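Local coordinates for proteasome accessory factor B/C (PafBC) (Paenarthrobacter aurescens, PDB 6SJ9), which regulates transcription in the bacterial DNA damage response, probably binding DNA through its winged helix-turn-helix domains, at residues I163-Q168 with E176-E181; E181-G186 with Y193-D198; D284-A289 with V311-Q316. All coordinates share one frame; numbering follows the deposited sequence.

Contact 1: I163-Q168 with E176-E181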
loop_
_atom_site.group_PDB
_atom_site.type_symbol
_atom_site.label_atom_id
_atom_site.label_comp_id
_atom_site.label_asym_id
_atom_site.label_seq_id
_atom_site.Cartn_x
_atom_site.Cartn_y
_atom_site.Cartn_z
ATOM N N ILE A 163 -1.279 -13.935 27.563
ATOM C CA ILE A 163 -2.474 -13.321 26.989
ATOM C C ILE A 163 -3.626 -14.324 26.994
ATOM O O ILE A 163 -3.448 -15.530 27.185
ATOM C CB ILE A 163 -2.271 -12.823 25.525
ATOM C CG1 ILE A 163 -1.948 -13.996 24.610
ATOM C CG2 ILE A 163 -1.142 -11.818 25.466
ATOM C CD1 ILE A 163 -1.699 -13.590 23.125
ATOM N N ARG A 164 -4.826 -13.794 26.773
ATOM C CA ARG A 164 -6.017 -14.609 26.565
ATOM C C ARG A 164 -6.866 -13.988 25.460
ATOM O O ARG A 164 -6.875 -12.767 25.259
ATOM C CB ARG A 164 -6.778 -14.802 27.892
ATOM C CG ARG A 164 -8.189 -14.259 28.017
ATOM C CD ARG A 164 -8.507 -13.969 29.486
ATOM N NE ARG A 164 -7.903 -14.993 30.330
ATOM C CZ ARG A 164 -7.546 -14.825 31.613
ATOM N NH1 ARG A 164 -7.720 -13.654 32.244
ATOM N NH2 ARG A 164 -6.960 -15.836 32.267
ATOM N N PHE A 165 -7.558 -14.842 24.712
ATOM C CA PHE A 165 -8.377 -14.379 23.592
ATOM C C PHE A 165 -9.338 -15.479 23.178
ATOM O O PHE A 165 -9.103 -16.676 23.431
ATOM C CB PHE A 165 -7.583 -13.970 22.345
ATOM C CG PHE A 165 -6.621 -15.013 21.886
ATOM C CD1 PHE A 165 -7.005 -15.974 20.937
ATOM C CD2 PHE A 165 -5.345 -15.087 22.452
ATOM C CE1 PHE A 165 -6.091 -16.971 20.554
ATOM C CE2 PHE A 165 -4.445 -16.059 22.053
ATOM C CZ PHE A 165 -4.810 -17.015 21.136
ATOM N N GLY A 166 -10.449 -15.042 22.581
ATOM C CA GLY A 166 -11.383 -15.981 21.991
ATOM C C GLY A 166 -10.841 -16.545 20.688
ATOM O O GLY A 166 -10.314 -15.823 19.847
ATOM N N TYR A 167 -10.974 -17.854 20.519
ATOM C CA TYR A 167 -10.438 -18.507 19.336
ATOM C C TYR A 167 -11.443 -19.501 18.778
ATOM O O TYR A 167 -11.894 -20.398 19.495
ATOM C CB TYR A 167 -9.125 -19.229 19.609
ATOM C CG TYR A 167 -8.460 -19.549 18.312
ATOM C CD1 TYR A 167 -7.979 -18.522 17.523
ATOM C CD2 TYR A 167 -8.305 -20.851 17.880
ATOM C CE1 TYR A 167 -7.353 -18.762 16.335
ATOM C CE2 TYR A 167 -7.686 -21.120 16.649
ATOM C CZ TYR A 167 -7.222 -20.064 15.886
ATOM O OH TYR A 167 -6.605 -20.264 14.685
ATOM N N GLN A 168 -11.764 -19.364 17.498
ATOM C CA GLN A 168 -12.666 -20.325 16.867
ATOM C C GLN A 168 -11.871 -21.547 16.415
ATOM O O GLN A 168 -11.194 -21.534 15.376
ATOM C CB GLN A 168 -13.422 -19.674 15.717
ATOM C CG GLN A 168 -14.644 -20.492 15.356
ATOM C CD GLN A 168 -15.847 -19.626 15.094
ATOM O OE1 GLN A 168 -16.791 -19.614 15.889
ATOM N NE2 GLN A 168 -15.823 -18.883 13.987
ATOM N N GLU A 176 -13.746 -20.557 21.857
ATOM C CA GLU A 176 -13.049 -21.015 23.046
ATOM C C GLU A 176 -11.988 -20.003 23.435
ATOM O O GLU A 176 -11.287 -19.468 22.570
ATOM C CB GLU A 176 -12.421 -22.391 22.790
ATOM C CG GLU A 176 -11.728 -23.026 23.967
ATOM C CD GLU A 176 -11.105 -24.364 23.592
ATOM O OE1 GLU A 176 -11.184 -24.731 22.392
ATOM O OE2 GLU A 176 -10.527 -25.037 24.482
ATOM N N VAL A 177 -11.924 -19.699 24.733
ATOM C CA VAL A 177 -10.933 -18.764 25.247
ATOM C C VAL A 177 -9.639 -19.531 25.454
ATOM O O VAL A 177 -9.608 -20.539 26.166
ATOM C CB VAL A 177 -11.415 -18.128 26.564
ATOM C CG1 VAL A 177 -10.343 -17.216 27.161
ATOM C CG2 VAL A 177 -12.697 -17.336 26.323
ATOM N N ARG A 178 -8.560 -19.043 24.852
ATOM C CA ARG A 178 -7.264 -19.699 24.935
ATOM C C ARG A 178 -6.340 -18.861 25.812
ATOM O O ARG A 178 -6.401 -17.623 25.785
ATOM C CB ARG A 178 -6.668 -19.846 23.545
ATOM C CG ARG A 178 -7.638 -20.466 22.499
ATOM C CD ARG A 178 -8.024 -21.886 22.903
ATOM N NE ARG A 178 -6.901 -22.813 22.720
ATOM C CZ ARG A 178 -6.692 -23.489 21.569
ATOM N NH1 ARG A 178 -5.654 -24.330 21.411
ATOM N NH2 ARG A 178 -7.543 -23.323 20.564
ATOM N N GLU A 179 -5.480 -19.545 26.576
ATOM C CA GLU A 179 -4.522 -18.908 27.472
ATOM C C GLU A 179 -3.160 -19.211 26.903
ATOM O O GLU A 179 -2.749 -20.383 26.867
ATOM C CB GLU A 179 -4.599 -19.464 28.894
ATOM C CG GLU A 179 -6.004 -19.581 29.486
ATOM C CD GLU A 179 -6.544 -18.241 29.941
ATOM O OE1 GLU A 179 -7.771 -18.114 30.023
ATOM O OE2 GLU A 179 -5.737 -17.310 30.201
ATOM N N VAL A 180 -2.479 -18.168 26.441
ATOM C CA VAL A 180 -1.300 -18.351 25.624
ATOM C C VAL A 180 -0.151 -17.513 26.168
ATOM O O VAL A 180 -0.327 -16.339 26.494
ATOM C CB VAL A 180 -1.640 -17.995 24.155
ATOM C CG1 VAL A 180 -0.434 -18.012 23.298
ATOM C CG2 VAL A 180 -2.663 -18.981 23.607
ATOM N N GLU A 181 1.043 -18.078 26.128
ATOM C CA GLU A 181 2.269 -17.326 26.289
ATOM C C GLU A 181 2.850 -17.058 24.901
ATOM O O GLU A 181 3.308 -18.014 24.228
ATOM C CB GLU A 181 3.242 -18.126 27.165
ATOM C CG GLU A 181 2.663 -18.382 28.581
ATOM C CD GLU A 181 3.470 -19.368 29.423
ATOM O OE1 GLU A 181 4.545 -19.827 28.964
ATOM O OE2 GLU A 181 3.033 -19.686 30.543
HETATM O O HOH W 1 -3.067 -16.828 29.704
#

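Contact 2: E181-G186 with Y193-D198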
loop_
_atom_site.group_PDB
_atom_site.type_symbol
_atom_site.label_atom_id
_atom_site.label_comp_id
_atom_site.label_asym_id
_atom_site.label_seq_id
_atom_site.Cartn_x
_atom_site.Cartn_y
_atom_site.Cartn_z
ATOM N N GLU A 181 1.043 -18.078 26.128
ATOM C CA GLU A 181 2.269 -17.326 26.289
ATOM C C GLU A 181 2.850 -17.058 24.901
ATOM O O GLU A 181 3.308 -18.014 24.228
ATOM C CB GLU A 181 3.242 -18.126 27.165
ATOM C CG GLU A 181 2.663 -18.382 28.581
ATOM C CD GLU A 181 3.470 -19.368 29.423
ATOM O OE1 GLU A 181 4.545 -19.827 28.964
ATOM O OE2 GLU A 181 3.033 -19.686 30.543
ATOM N N PRO A 182 2.853 -15.811 24.419
ATOM C CA PRO A 182 3.166 -15.564 22.984
ATOM C C PRO A 182 4.658 -15.646 22.709
ATOM O O PRO A 182 5.463 -15.027 23.407
ATOM C CB PRO A 182 2.644 -14.152 22.741
ATOM C CG PRO A 182 2.731 -13.488 24.196
ATOM C CD PRO A 182 2.331 -14.604 25.110
ATOM N N TRP A 183 5.032 -16.475 21.726
ATOM C CA TRP A 183 6.429 -16.607 21.299
ATOM C C TRP A 183 6.741 -15.823 20.043
ATOM O O TRP A 183 7.876 -15.351 19.864
ATOM C CB TRP A 183 6.800 -18.048 21.029
ATOM C CG TRP A 183 6.680 -18.956 22.199
ATOM C CD1 TRP A 183 6.377 -18.627 23.485
ATOM C CD2 TRP A 183 6.859 -20.383 22.178
ATOM N NE1 TRP A 183 6.382 -19.775 24.280
ATOM C CE2 TRP A 183 6.649 -20.860 23.481
ATOM C CE3 TRP A 183 7.161 -21.297 21.171
ATOM C CZ2 TRP A 183 6.758 -22.221 23.812
ATOM C CZ3 TRP A 183 7.255 -22.650 21.507
ATOM C CH2 TRP A 183 7.064 -23.086 22.817
ATOM N N GLY A 184 5.771 -15.682 19.160
ATOM C CA GLY A 184 6.051 -14.971 17.936
ATOM C C GLY A 184 4.819 -14.765 17.091
ATOM O O GLY A 184 3.794 -15.430 17.264
ATOM N N LEU A 185 4.923 -13.771 16.232
ATOM C CA LEU A 185 4.001 -13.522 15.154
ATOM C C LEU A 185 4.669 -13.878 13.830
ATOM O O LEU A 185 5.887 -13.729 13.665
ATOM C CB LEU A 185 3.579 -12.067 15.138
ATOM C CG LEU A 185 2.698 -11.603 16.299
ATOM C CD1 LEU A 185 2.792 -10.126 16.371
ATOM C CD2 LEU A 185 1.246 -12.022 16.026
ATOM N N GLY A 186 3.868 -14.295 12.868
ATOM C CA GLY A 186 4.446 -14.757 11.623
ATOM C C GLY A 186 3.471 -14.661 10.472
ATOM O O GLY A 186 2.248 -14.659 10.657
ATOM N N TYR A 193 -0.102 -15.186 11.816
ATOM C CA TYR A 193 -0.272 -16.224 12.814
ATOM C C TYR A 193 0.426 -15.774 14.087
ATOM O O TYR A 193 1.462 -15.110 14.026
ATOM C CB TYR A 193 0.378 -17.543 12.395
ATOM C CG TYR A 193 -0.201 -18.140 11.129
ATOM C CD1 TYR A 193 0.146 -17.639 9.880
ATOM C CD2 TYR A 193 -1.105 -19.195 11.180
ATOM C CE1 TYR A 193 -0.399 -18.197 8.706
ATOM C CE2 TYR A 193 -1.649 -19.753 10.019
ATOM C CZ TYR A 193 -1.291 -19.244 8.790
ATOM O OH TYR A 193 -1.839 -19.792 7.643
ATOM N N LEU A 194 -0.100 -16.244 15.218
ATOM C CA LEU A 194 0.537 -16.186 16.526
ATOM C C LEU A 194 0.980 -17.602 16.889
ATOM O O LEU A 194 0.218 -18.578 16.714
ATOM C CB LEU A 194 -0.461 -15.664 17.564
ATOM C CG LEU A 194 -0.030 -15.852 19.030
ATOM C CD1 LEU A 194 1.128 -14.922 19.468
ATOM C CD2 LEU A 194 -1.234 -15.667 19.925
ATOM N N VAL A 195 2.227 -17.745 17.315
ATOM C CA VAL A 195 2.683 -19.018 17.853
ATOM C C VAL A 195 3.040 -18.782 19.308
ATOM O O VAL A 195 3.595 -17.730 19.658
ATOM C CB VAL A 195 3.870 -19.651 17.082
ATOM C CG1 VAL A 195 5.052 -18.744 17.112
ATOM C CG2 VAL A 195 4.271 -20.968 17.741
ATOM N N GLY A 196 2.680 -19.738 20.167
ATOM C CA GLY A 196 3.025 -19.588 21.564
ATOM C C GLY A 196 2.684 -20.859 22.313
ATOM O O GLY A 196 2.181 -21.833 21.735
ATOM N N LEU A 197 3.038 -20.860 23.611
ATOM C CA LEU A 197 2.716 -22.000 24.470
ATOM C C LEU A 197 1.263 -21.848 24.930
ATOM O O LEU A 197 0.918 -20.911 25.657
ATOM C CB LEU A 197 3.690 -22.062 25.648
ATOM C CG LEU A 197 3.437 -23.176 26.680
ATOM C CD1 LEU A 197 3.577 -24.478 25.916
ATOM C CD2 LEU A 197 4.497 -23.192 27.771
ATOM N N ASP A 198 0.399 -22.748 24.487
ATOM C CA ASP A 198 -0.977 -22.790 24.949
ATOM C C ASP A 198 -0.995 -23.514 26.287
ATOM O O ASP A 198 -0.748 -24.714 26.335
ATOM C CB ASP A 198 -1.826 -23.533 23.925
ATOM C CG ASP A 198 -3.310 -23.505 24.252
ATOM O OD1 ASP A 198 -3.670 -23.774 25.415
ATOM O OD2 ASP A 198 -4.114 -23.252 23.329
#

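Contact 3: D284-A289 with V311-Q316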
loop_
_atom_site.group_PDB
_atom_site.type_symbol
_atom_site.label_atom_id
_atom_site.label_comp_id
_atom_site.label_asym_id
_atom_site.label_seq_id
_atom_site.Cartn_x
_atom_site.Cartn_y
_atom_site.Cartn_z
ATOM N N ASP A 284 -8.979 -18.666 2.965
ATOM C CA ASP A 284 -9.514 -18.284 4.271
ATOM C C ASP A 284 -10.834 -17.552 4.101
ATOM O O ASP A 284 -10.856 -16.463 3.512
ATOM C CB ASP A 284 -8.510 -17.396 5.018
ATOM C CG ASP A 284 -8.991 -16.985 6.445
ATOM O OD1 ASP A 284 -10.100 -17.369 6.894
ATOM O OD2 ASP A 284 -8.209 -16.318 7.151
ATOM N N PRO A 285 -11.933 -18.078 4.640
ATOM C CA PRO A 285 -13.228 -17.404 4.474
ATOM C C PRO A 285 -13.349 -16.093 5.221
ATOM O O PRO A 285 -14.158 -15.257 4.805
ATOM C CB PRO A 285 -14.248 -18.434 4.989
ATOM C CG PRO A 285 -13.463 -19.390 5.782
ATOM C CD PRO A 285 -12.061 -19.392 5.275
ATOM N N GLU A 286 -12.586 -15.875 6.298
ATOM C CA GLU A 286 -12.650 -14.572 6.943
ATOM C C GLU A 286 -12.033 -13.521 6.049
ATOM O O GLU A 286 -12.506 -12.385 6.003
ATOM C CB GLU A 286 -11.965 -14.575 8.311
ATOM C CG GLU A 286 -12.771 -15.352 9.299
ATOM C CD GLU A 286 -14.148 -14.747 9.448
ATOM O OE1 GLU A 286 -14.260 -13.492 9.400
ATOM O OE2 GLU A 286 -15.121 -15.526 9.598
ATOM N N GLN A 287 -11.000 -13.894 5.307
ATOM C CA GLN A 287 -10.364 -12.937 4.419
ATOM C C GLN A 287 -11.296 -12.543 3.282
ATOM O O GLN A 287 -11.462 -11.346 3.005
ATOM C CB GLN A 287 -9.068 -13.507 3.871
ATOM C CG GLN A 287 -8.229 -12.415 3.302
ATOM C CD GLN A 287 -7.022 -12.927 2.614
ATOM O OE1 GLN A 287 -6.636 -14.084 2.818
ATOM N NE2 GLN A 287 -6.364 -12.056 1.831
ATOM N N LEU A 288 -11.933 -13.539 2.622
ATOM C CA LEU A 288 -12.877 -13.229 1.548
ATOM C C LEU A 288 -14.082 -12.457 2.067
ATOM O O LEU A 288 -14.568 -11.548 1.398
ATOM C CB LEU A 288 -13.347 -14.506 0.847
ATOM C CG LEU A 288 -14.216 -14.268 -0.378
ATOM C CD1 LEU A 288 -13.480 -13.310 -1.312
ATOM C CD2 LEU A 288 -14.529 -15.570 -1.120
ATOM N N ALA A 289 -14.571 -12.793 3.263
ATOM C CA ALA A 289 -15.777 -12.131 3.765
ATOM C C ALA A 289 -15.530 -10.654 4.038
ATOM O O ALA A 289 -16.408 -9.814 3.783
ATOM C CB ALA A 289 -16.292 -12.809 5.040
ATOM N N VAL A 311 -20.058 -12.999 6.044
ATOM C CA VAL A 311 -20.377 -11.702 5.447
ATOM C C VAL A 311 -21.547 -11.047 6.173
ATOM O O VAL A 311 -21.485 -9.869 6.555
ATOM C CB VAL A 311 -20.657 -11.874 3.943
ATOM C CG1 VAL A 311 -21.149 -10.596 3.343
ATOM C CG2 VAL A 311 -19.402 -12.325 3.256
ATOM N N VAL A 312 -22.639 -11.800 6.361
ATOM C CA VAL A 312 -23.792 -11.319 7.119
ATOM C C VAL A 312 -23.380 -10.854 8.508
ATOM O O VAL A 312 -23.791 -9.782 8.963
ATOM C CB VAL A 312 -24.856 -12.435 7.203
ATOM C CG1 VAL A 312 -25.955 -12.085 8.245
ATOM C CG2 VAL A 312 -25.461 -12.675 5.812
ATOM N N ARG A 313 -22.504 -11.610 9.178
ATOM C CA ARG A 313 -22.080 -11.226 10.515
ATOM C C ARG A 313 -21.445 -9.839 10.514
ATOM O O ARG A 313 -21.729 -9.016 11.393
ATOM C CB ARG A 313 -21.121 -12.271 11.083
ATOM C CG ARG A 313 -20.707 -11.987 12.519
ATOM C CD ARG A 313 -19.224 -12.220 12.715
ATOM N NE ARG A 313 -18.834 -13.496 12.122
ATOM C CZ ARG A 313 -17.637 -13.741 11.593
ATOM N NH1 ARG A 313 -16.719 -12.778 11.578
ATOM N NH2 ARG A 313 -17.365 -14.939 11.063
ATOM N N ARG A 314 -20.603 -9.547 9.517
ATOM C CA ARG A 314 -19.941 -8.239 9.485
ATOM C C ARG A 314 -20.936 -7.144 9.171
ATOM O O ARG A 314 -20.961 -6.110 9.841
ATOM C CB ARG A 314 -18.829 -8.234 8.439
ATOM C CG ARG A 314 -17.925 -9.408 8.572
ATOM C CD ARG A 314 -16.891 -9.369 7.510
ATOM N NE ARG A 314 -15.952 -8.406 7.953
ATOM C CZ ARG A 314 -14.860 -8.751 8.594
ATOM N NH1 ARG A 314 -14.038 -7.793 9.041
ATOM N NH2 ARG A 314 -14.601 -10.059 8.725
ATOM N N LEU A 315 -21.802 -7.382 8.184
ATOM C CA LEU A 315 -22.824 -6.406 7.850
ATOM C C LEU A 315 -23.738 -6.171 9.044
ATOM O O LEU A 315 -24.128 -5.027 9.334
ATOM C CB LEU A 315 -23.636 -6.890 6.639
ATOM C CG LEU A 315 -22.870 -7.128 5.339
ATOM C CD1 LEU A 315 -23.736 -7.782 4.258
ATOM C CD2 LEU A 315 -22.315 -5.823 4.829
ATOM N N GLN A 316 -24.097 -7.254 9.740
ATOM C CA GLN A 316 -25.009 -7.141 10.875
ATOM C C GLN A 316 -24.334 -6.475 12.051
ATOM O O GLN A 316 -24.932 -5.624 12.721
ATOM C CB GLN A 316 -25.552 -8.508 11.274
ATOM C CG GLN A 316 -26.647 -8.397 12.313
ATOM C CD GLN A 316 -27.825 -7.597 11.807
ATOM O OE1 GLN A 316 -28.478 -7.971 10.836
ATOM N NE2 GLN A 316 -28.098 -6.476 12.470
#

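Contact 1: I163-Q168 with E176-E181
Arg164 takes hold of Glu179 side-on, with NE and one terminal nitrogen. Arg164 NE donates to the syn lone pair of Glu179 OE1 at 3.1 Å, while Arg164 NH2 reaches, at 2.8 Å, Glu179 OE2, which lies somewhat out of the guanidinium plane; the two flat groups stand 70° apart, so this is a skewed clasp. A water donates one hydrogen bond to Glu179 OE2 and one to Ile163 O, which already accepts from Val180 N. These strands, 163-168 and 176-181, form an antiparallel hairpin of the Sm-like WYL domain, and Phe165 with Arg178 is one of its hydrogen-bonded pairs: Arg178 N to Phe165 O at 2.8 Å, and the longer Phe165 N to Arg178 O. At the far end Tyr167 N gives to Glu176 O at 2.6 Å. On the face shared by Phe165, Arg178 and Val180, Arg178 CB lies over one face of the Phe165 ring, and Val180 CG2 comes within 3.8 Å of Phe165 CE2. With CG anti to its carbonyl carbon (chi1 -50°), Arg178 sets CG 3.5 Å from Tyr167 CB, and later bends fold the chain. The Arg178 guanidinium pairs with Asp198, and Tyr167 OH with Arg208 N.

Contact 2: E181-G186 with Y193-D198
A classic beta bulge interrupts the antiparallel hairpin of strands 175-188 and 191-198, in the Sm-like sheet of the WYL domain, where Trp183 and Gly184 together face Val195. Both of their amides donate to a single carbonyl: Trp183 N meets Val195 O at 2.8 Å, in the carbonyl plane and on a lone pair, and Gly184 N meets the same oxygen at 3.0 Å, its donor tilted from that plane. The extra residue shifts the register by one between Pro182 and Gly184. Beyond it, regular pairing resumes, with Val195 N returning a nearly straight bond to Gly184 O and Gly186 exchanging two bonds with Tyr193. Before it, Glu181 and Leu197 likewise bond reciprocally through their backbones.

Gly196 lies beside the bulge, and a CB there would run into Glu181 O. Its bare CA instead sits under the indole, 3.9 Å from the centroid of the Trp183 five-membered ring and 15° off the ring normal, a CH-pi contact. With CG turned anti to its carbonyl carbon (chi1 -61°), Trp183 lays one face over the partner strand, where Leu197 N also comes up against it, toward the rim. The indole also meets the ring of Phe230, their planes steeply inclined. Glu181 and Leu197 run side by side, and the carboxylate of Glu181 has Arg199 as its salt-bridge partner.

Leu185 and Leu194 point to the other side of the sheet, where Val153 of helix 147-159 packs on both, and Ala156 of that helix meets Pro182. Leu194 CG stands anti to the backbone N, and chi2 (72°) then sets CD1 3.7 Å from Pro182 CB and 3.5 Å from Gly184 O.

Contact 3: D284-A289 with V311-Q316
Glu286 reaches from the first turn of helix 285-294 to two arginines of helix 305-323. Its CB starts out across the line to the second helix, with CG anti to the carbonyl carbon; the chain then bends at chi2 (-60°), which swings CD and both oxygens toward the arginines. Glu286 OE2 takes the strong bond, 2.7 Å from Arg313 NH2, at an N-H...O angle of 165°; the oxygen lies in the guanidinium plane and is met on its syn side. Glu286 OE1 is shared more loosely, by a weak bond from Arg313 NH1 at 3.4 Å and a longer salt bridge from Arg314 NH2 at 3.5 Å. The oxygens come at the edges of both guanidinium groups, the carboxylate being moderately turned against each. Were Glu286 replaced by an alanine, Arg313 would probably lose its acidic mate across the helices, leaving its guanidinium free to turn.

Arg314 NE donates to the carbonyl of Gln634, and its CD passes 3.8 Å from Ala289 O. Nearer the helix backbones the contact is apolar: Ala289 CB points toward the second helix and touches Val311 CG2 at 3.6 Å, the methyl allowing their CA atoms to approach to 4.9 Å. At the start of the first helix, Asp284 is the N-cap, its OD1 accepting from Glu286 N at 3.0 Å, while its OD2 is bound by Arg208 and Ser210. Small apolar contacts beneath a salt-bridge network join the two helices, whose short segments are inclined at 50°, within the ferredoxin-like WCX domain, where helix 285-294 is the second helix of the beta-alpha-beta-beta-alpha-beta core and helix 305-323 follows its last strand.

Overall arrangement
Contacts 1 and 2 belong to one antiparallel sheet of the WYL domain: strand 175-188 pairs with 163-168 through its first part and with 191-198 through its second, Glu181 being common to both. They are mostly buried and touch directly, through the salt bridge of Arg178 NH1 with Asp198 OD2 and the packing of Ile163 and Phe165 on Leu194. Backbone bonds dominate in each, but contact 1 adds an ion pair at its more open side, whereas contact 2 depends on a bulge and glycines. Contact 3, about 21 Å from contact 1 between centres, joins two WCX helices without any backbone pairing, relying on a partly exposed charge network over a small apolar patch.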